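Local coordinates for protein fimbrium subunit Fim1C (PDB 4QB7) that probably forms part of the tip of a fimbrium, a filamentous cell-surface appendage that mediates adhesion and biofilm formation, at residues T330-N334 / A335-T339; V207-F210 / D211-T214; G278-N281 / A282-K286. All blocks are in the same frame, centred on the assembly; numbering follows the deposited sequence.

Contact 1: residues T330-N334 / A335-T339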
loop_
_atom_site.group_PDB
_atom_site.type_symbol
_atom_site.label_atom_id
_atom_site.label_comp_id
_atom_site.label_asym_id
_atom_site.label_seq_id
_atom_site.Cartn_x
_atom_site.Cartn_y
_atom_site.Cartn_z
ATOM N N THR A 330 -7.348 14.597 17.403
ATOM C CA THR A 330 -7.363 15.338 18.649
ATOM C C THR A 330 -8.752 15.219 19.244
ATOM O O THR A 330 -9.721 15.697 18.659
ATOM C CB THR A 330 -6.915 16.809 18.468
ATOM O OG1 THR A 330 -5.597 16.842 17.931
ATOM C CG2 THR A 330 -6.921 17.577 19.784
ATOM N N ILE A 331 -8.853 14.559 20.400
ATOM C CA ILE A 331 -10.123 14.428 21.099
ATOM C C ILE A 331 -10.318 15.693 21.931
ATOM O O ILE A 331 -9.494 15.981 22.794
ATOM C CB ILE A 331 -10.176 13.136 21.941
ATOM C CG1 ILE A 331 -9.852 11.889 21.068
ATOM C CG2 ILE A 331 -11.540 13.037 22.609
ATOM C CD1 ILE A 331 -9.756 10.613 21.823
ATOM N N LYS A 332 -11.353 16.490 21.602
ATOM C CA LYS A 332 -11.687 17.732 22.306
ATOM C C LYS A 332 -12.414 17.368 23.577
ATOM O O LYS A 332 -13.469 16.737 23.510
ATOM C CB LYS A 332 -12.541 18.657 21.435
ATOM C CG LYS A 332 -11.736 19.563 20.513
ATOM C CD LYS A 332 -12.579 20.774 20.062
ATOM C CE LYS A 332 -12.634 21.905 21.074
ATOM N NZ LYS A 332 -14.008 22.478 21.223
HETATM N N MSE A 333 -11.829 17.703 24.734
HETATM C CA MSE A 333 -12.378 17.370 26.046
HETATM C C MSE A 333 -13.564 18.246 26.459
HETATM O O MSE A 333 -14.316 17.816 27.312
HETATM C CB MSE A 333 -11.284 17.442 27.113
HETATM C CG MSE A 333 -10.126 16.465 26.859
HETATM SE SE MSE A 333 -10.680 14.584 26.836
HETATM C CE MSE A 333 -11.367 14.440 28.526
ATOM N N ASN A 334 -13.755 19.442 25.877
ATOM C CA ASN A 334 -14.910 20.270 26.274
ATOM C C ASN A 334 -16.100 20.107 25.320
ATOM O O ASN A 334 -17.101 20.808 25.470
ATOM C CB ASN A 334 -14.529 21.760 26.390
ATOM C CG ASN A 334 -14.035 22.408 25.125
ATOM O OD1 ASN A 334 -14.095 21.842 24.036
ATOM N ND2 ASN A 334 -13.535 23.630 25.244
ATOM N N ALA A 335 -15.991 19.198 24.342
ATOM C CA ALA A 335 -17.025 18.977 23.332
ATOM C C ALA A 335 -17.140 17.489 22.937
ATOM O O ALA A 335 -16.595 16.620 23.618
ATOM C CB ALA A 335 -16.725 19.840 22.103
ATOM N N ILE A 336 -17.909 17.221 21.853
ATOM C CA ILE A 336 -18.193 15.931 21.187
ATOM C C ILE A 336 -17.017 15.654 20.258
ATOM O O ILE A 336 -16.351 14.644 20.382
ATOM C CB ILE A 336 -19.556 16.063 20.389
ATOM C CG1 ILE A 336 -20.756 16.358 21.300
ATOM C CG2 ILE A 336 -19.842 14.904 19.424
ATOM C CD1 ILE A 336 -21.288 17.872 21.170
ATOM N N LYS A 337 -16.760 16.616 19.368
ATOM C CA LYS A 337 -15.753 16.738 18.315
ATOM C C LYS A 337 -14.428 15.991 18.527
ATOM O O LYS A 337 -13.865 15.953 19.627
ATOM C CB LYS A 337 -15.423 18.232 18.172
ATOM C CG LYS A 337 -15.104 18.717 16.759
ATOM C CD LYS A 337 -14.787 20.229 16.791
ATOM C CE LYS A 337 -14.793 20.908 15.437
ATOM N NZ LYS A 337 -14.546 22.371 15.554
ATOM N N ILE A 338 -13.947 15.403 17.424
ATOM C CA ILE A 338 -12.629 14.790 17.201
ATOM C C ILE A 338 -12.177 15.387 15.896
ATOM O O ILE A 338 -12.874 15.203 14.900
ATOM C CB ILE A 338 -12.537 13.246 17.190
ATOM C CG1 ILE A 338 -13.086 12.606 18.456
ATOM C CG2 ILE A 338 -11.096 12.834 16.945
ATOM C CD1 ILE A 338 -12.928 11.024 18.489
ATOM N N THR A 339 -11.083 16.156 15.901
ATOM C CA THR A 339 -10.600 16.796 14.672
ATOM C C THR A 339 -9.425 15.996 14.119
ATOM O O THR A 339 -8.737 15.333 14.884
ATOM C CB THR A 339 -10.279 18.274 14.897
ATOM O OG1 THR A 339 -9.272 18.392 15.876
ATOM C CG2 THR A 339 -11.477 19.053 15.343
#

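Contact 2: residues V207-F210 / D211-T214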
loop_
_atom_site.group_PDB
_atom_site.type_symbol
_atom_site.label_atom_id
_atom_site.label_comp_id
_atom_site.label_asym_id
_atom_site.label_seq_id
_atom_site.Cartn_x
_atom_site.Cartn_y
_atom_site.Cartn_z
ATOM N N VAL A 207 -8.163 -2.622 -11.550
ATOM C CA VAL A 207 -7.198 -2.881 -12.619
ATOM C C VAL A 207 -6.145 -1.756 -12.649
ATOM O O VAL A 207 -6.503 -0.585 -12.650
ATOM C CB VAL A 207 -7.908 -3.086 -13.996
ATOM C CG1 VAL A 207 -6.907 -3.327 -15.135
ATOM C CG2 VAL A 207 -8.914 -4.232 -13.927
ATOM N N TYR A 208 -4.863 -2.123 -12.592
ATOM C CA TYR A 208 -3.731 -1.203 -12.683
ATOM C C TYR A 208 -3.191 -1.301 -14.101
ATOM O O TYR A 208 -2.883 -2.400 -14.574
ATOM C CB TYR A 208 -2.630 -1.512 -11.636
ATOM C CG TYR A 208 -1.367 -0.701 -11.848
ATOM C CD1 TYR A 208 -1.254 0.602 -11.357
ATOM C CD2 TYR A 208 -0.289 -1.223 -12.559
ATOM C CE1 TYR A 208 -0.111 1.370 -11.600
ATOM C CE2 TYR A 208 0.845 -0.455 -12.830
ATOM C CZ TYR A 208 0.929 0.838 -12.352
ATOM O OH TYR A 208 2.057 1.560 -12.642
ATOM N N LYS A 209 -3.070 -0.152 -14.771
ATOM C CA LYS A 209 -2.616 -0.058 -16.146
ATOM C C LYS A 209 -1.189 0.444 -16.205
ATOM O O LYS A 209 -0.890 1.540 -15.719
ATOM C CB LYS A 209 -3.536 0.887 -16.940
ATOM C CG LYS A 209 -4.982 0.450 -17.108
ATOM C CD LYS A 209 -5.581 1.277 -18.232
ATOM C CE LYS A 209 -6.514 2.421 -17.859
ATOM N NZ LYS A 209 -6.045 3.278 -16.739
ATOM N N PHE A 210 -0.299 -0.348 -16.831
ATOM C CA PHE A 210 1.100 0.015 -16.999
ATOM C C PHE A 210 1.273 1.090 -18.078
ATOM O O PHE A 210 2.316 1.740 -18.115
ATOM C CB PHE A 210 1.922 -1.221 -17.355
ATOM C CG PHE A 210 2.303 -2.080 -16.181
ATOM C CD1 PHE A 210 1.422 -3.013 -15.668
ATOM C CD2 PHE A 210 3.564 -1.982 -15.609
ATOM C CE1 PHE A 210 1.802 -3.844 -14.616
ATOM C CE2 PHE A 210 3.932 -2.803 -14.546
ATOM C CZ PHE A 210 3.051 -3.733 -14.063
ATOM N N ASP A 211 0.277 1.263 -18.974
ATOM C CA ASP A 211 0.380 2.271 -20.019
ATOM C C ASP A 211 0.486 3.700 -19.441
ATOM O O ASP A 211 1.290 4.475 -19.930
ATOM C CB ASP A 211 -0.790 2.185 -21.003
ATOM C CG ASP A 211 -0.488 2.872 -22.338
ATOM O OD1 ASP A 211 0.490 2.422 -23.057
ATOM O OD2 ASP A 211 -1.200 3.861 -22.672
ATOM N N ASN A 212 -0.299 4.052 -18.415
ATOM C CA ASN A 212 -0.246 5.415 -17.883
ATOM C C ASN A 212 -0.094 5.467 -16.345
ATOM O O ASN A 212 -0.277 6.549 -15.749
ATOM C CB ASN A 212 -1.490 6.194 -18.317
ATOM C CG ASN A 212 -2.775 5.533 -17.936
ATOM O OD1 ASN A 212 -2.802 4.407 -17.428
ATOM N ND2 ASN A 212 -3.873 6.193 -18.252
ATOM N N ASP A 213 0.241 4.314 -15.722
ATOM C CA ASP A 213 0.467 4.202 -14.288
ATOM C C ASP A 213 -0.776 4.712 -13.475
ATOM O O ASP A 213 -0.674 5.582 -12.610
ATOM C CB ASP A 213 1.779 4.932 -13.917
ATOM C CG ASP A 213 2.136 5.032 -12.454
ATOM O OD1 ASP A 213 1.972 4.030 -11.737
ATOM O OD2 ASP A 213 2.577 6.117 -12.029
ATOM N N THR A 214 -1.954 4.172 -13.800
ATOM C CA THR A 214 -3.203 4.513 -13.138
ATOM C C THR A 214 -4.033 3.273 -12.905
ATOM O O THR A 214 -3.897 2.268 -13.613
ATOM C CB THR A 214 -4.065 5.552 -13.928
ATOM O OG1 THR A 214 -4.544 4.981 -15.128
ATOM C CG2 THR A 214 -3.372 6.867 -14.198
HETATM O O HOH W 1 -6.806 6.074 -17.678
#

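Contact 3: residues G278-N281 / A282-K286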
loop_
_atom_site.group_PDB
_atom_site.type_symbol
_atom_site.label_atom_id
_atom_site.label_comp_id
_atom_site.label_asym_id
_atom_site.label_seq_id
_atom_site.Cartn_x
_atom_site.Cartn_y
_atom_site.Cartn_z
ATOM N N GLY A 278 -6.901 11.465 -4.584
ATOM C CA GLY A 278 -7.566 11.119 -3.345
ATOM C C GLY A 278 -9.064 11.364 -3.327
ATOM O O GLY A 278 -9.678 11.727 -4.339
ATOM N N THR A 279 -9.667 11.193 -2.137
ATOM C CA THR A 279 -11.107 11.376 -1.950
ATOM C C THR A 279 -11.560 12.753 -2.406
ATOM O O THR A 279 -10.865 13.756 -2.195
ATOM C CB THR A 279 -11.487 11.126 -0.513
ATOM O OG1 THR A 279 -10.687 11.974 0.306
ATOM C CG2 THR A 279 -11.317 9.671 -0.119
ATOM N N THR A 280 -12.746 12.779 -3.050
ATOM C CA THR A 280 -13.370 13.973 -3.611
ATOM C C THR A 280 -13.802 14.919 -2.481
ATOM O O THR A 280 -13.560 16.125 -2.577
ATOM C CB THR A 280 -14.546 13.564 -4.521
ATOM O OG1 THR A 280 -14.072 12.684 -5.555
ATOM C CG2 THR A 280 -15.221 14.754 -5.159
ATOM N N ASN A 281 -14.418 14.367 -1.413
ATOM C CA ASN A 281 -14.950 15.146 -0.304
ATOM C C ASN A 281 -14.567 14.615 1.044
ATOM O O ASN A 281 -14.329 13.421 1.203
ATOM C CB ASN A 281 -16.484 15.170 -0.365
ATOM C CG ASN A 281 -17.087 15.524 -1.701
ATOM O OD1 ASN A 281 -17.827 14.728 -2.289
ATOM N ND2 ASN A 281 -16.796 16.718 -2.212
ATOM N N ALA A 282 -14.573 15.503 2.040
ATOM C CA ALA A 282 -14.372 15.140 3.429
ATOM C C ALA A 282 -15.514 14.234 3.842
ATOM O O ALA A 282 -16.663 14.497 3.500
ATOM C CB ALA A 282 -14.344 16.390 4.296
ATOM N N GLY A 283 -15.190 13.140 4.499
ATOM C CA GLY A 283 -16.205 12.210 4.964
ATOM C C GLY A 283 -16.614 11.168 3.955
ATOM O O GLY A 283 -17.519 10.382 4.244
ATOM N N ASP A 284 -15.939 11.129 2.770
ATOM C CA ASP A 284 -16.149 10.069 1.782
ATOM C C ASP A 284 -15.664 8.793 2.447
ATOM O O ASP A 284 -16.345 7.773 2.405
ATOM C CB ASP A 284 -15.431 10.363 0.447
ATOM C CG ASP A 284 -16.223 11.205 -0.548
ATOM O OD1 ASP A 284 -17.251 11.805 -0.143
ATOM O OD2 ASP A 284 -15.829 11.248 -1.737
ATOM N N LEU A 285 -14.535 8.909 3.167
ATOM C CA LEU A 285 -13.965 7.880 4.025
ATOM C C LEU A 285 -14.043 8.372 5.474
ATOM O O LEU A 285 -13.832 9.566 5.738
ATOM C CB LEU A 285 -12.527 7.538 3.633
ATOM C CG LEU A 285 -12.326 6.903 2.264
ATOM C CD1 LEU A 285 -10.903 6.779 1.969
ATOM C CD2 LEU A 285 -12.983 5.559 2.166
ATOM N N LYS A 286 -14.403 7.480 6.401
ATOM C CA LYS A 286 -14.529 7.819 7.819
ATOM C C LYS A 286 -13.912 6.755 8.703
ATOM O O LYS A 286 -13.778 5.614 8.278
ATOM C CB LYS A 286 -16.018 7.958 8.217
ATOM C CG LYS A 286 -16.760 9.096 7.583
ATOM C CD LYS A 286 -18.207 9.037 8.007
ATOM C CE LYS A 286 -19.175 9.335 6.894
ATOM N NZ LYS A 286 -19.233 10.787 6.625
HETATM O O HOH W 2 -12.551 11.700 2.512
HETATM O O HOH W 3 -13.950 10.230 -3.295
#

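Contact 1: residues T330-N334 / A335-T339
Thr330 N gives its hydrogen to Thr339 O over 3.0 Å, and Thr339 N returns a bond to Thr330 O at 3.1 Å. These two bonds make Thr330 and Thr339 a hydrogen-bonded antiparallel pair. Thr330 O also receives a CA-H contact from Ile338. One step nearer the hairpin end, Ile331 and Ile338 form a non-hydrogen-bonded pair whose side chains run side by side, Ile331 CG1 touching Ile338 CD1 at 4.1 Å. A third backbone bond, Lys332 N to Lys337 O at 3.2 Å, carries the ladder into the connecting turn. On the face shared with Thr330 and Thr339, Lys332 and Lys337 lie alongside each other, CD to CD. The bend in Lys332 at chi3 (82°) and chi4 swings its NZ toward Asn334 OD1, which it meets on a lone pair at 2.9 Å. The nitrogens Lys332 NZ and Lys337 NZ, like charges, stay 5.7 Å apart. The ladder closes the beta hairpin of strands 323-331 and 338-346. Ile331 bonds through its backbone to Lys177 of strand 159-178, while Ile331 and Ile338 both pack on Tyr291 of strand 286-296.

Contact 2: residues V207-F210 / D211-T214
A G1 beta bulge ends this tight hairpin: Asp213 and Thr214 both face Lys209, and Asp213 takes the left-handed backbone conformation (phi 56°) usual for the first bulge residue. Lys209 N donates to Thr214 O at 2.8 Å, while the return bond from Thr214 N to Lys209 O is weak at 3.4 Å. Tyr208 CG is anti to the backbone N (chi1 172°), and this carries the ring along the turn to where its OH donates to Asp213 OD1 at 2.6 Å. That oxygen lies at the ring's edge and is met on its anti side, with ring and carboxylate planes 72° apart. Lys321 adds a salt bridge to the same oxygen, so two donors grip it; Tyr208 OH is also hydrogen-bonded to Thr142 OG1. Tyr208 puts CE2 over the centre of the Phe210 ring, 3.8 Å above its plane. On the other flank Thr214 OG1 donates to Asn212 OD1 from above the amide plane (2.9 Å), and a water accepts from both Lys209 NZ and Asn212 ND2. The turn joins strand 203-209 to strand 214-217; Val207 and Phe210 lean on strand 123-127, and Tyr208 and Asp213 touch Val167 of strand 159-178.

Contact 3: residues G278-N281 / A282-K286
Asn281 and Asp284 bracket a type II beta turn, and its backbone bond runs from Asp284 N to Asn281 O at 3.2 Å. Gly283 holds the third position with phi at 87°, the positive value that position takes in a type II turn. The second group of bonds belongs to the Asp284 carboxylate. With CG beside its own backbone N (chi1 -87°), it folds back over the start of the turn, and OD2 takes a weak bond from Asn281 N at 3.4 Å. The Asn281 amide stands almost square to this carboxylate, their planes 88° apart. Water bridges make the third group. One water donates to Asp284 OD2 at 2.6 Å and accepts from Thr280 N at 2.8 Å, extending the grip of the carboxylate by one residue. A second water lies 2.8 Å from Asn281 O and 2.9 Å from Thr279 OG1, and weakly accepts from Leu285 N. Apolar contact comes from Thr279 CG2 against Leu285 CD1 at 3.6 Å, on the buried side. Beyond the turn, Lys286 NZ curls back to a lone pair of Gly283 O. The loop leads from strand 259-270 into strand 286-296; Gly283 and Leu285 bond through their backbones to Leu314, just after strand 301-313, and Thr279 to Asn317 and Thr318.

In the fold
The three turns are spread along an elongated chain. Contacts 1 and 2 lie on opposite sides of its centre, their own centres 41 Å apart; the centre of contact 3 is 20 Å from that of contact 1 and 23 Å from that of contact 2. None touches another: nearest atoms are about 10 Å apart for contacts 1 and 3 and about 11 Å for contacts 2 and 3. Strand 159-178 meets contact 1 at Val176 and contact 2 at Val167. Contact 3 opens into strand 286-296, whose Ile289 and Tyr291 touch the isoleucines of contact 1, while Asn275, earlier in its loop, touches Thr214 of contact 2. A sulfate, probably from the crystallisation liquor, lies about 4 Å from the Ile331 side chain.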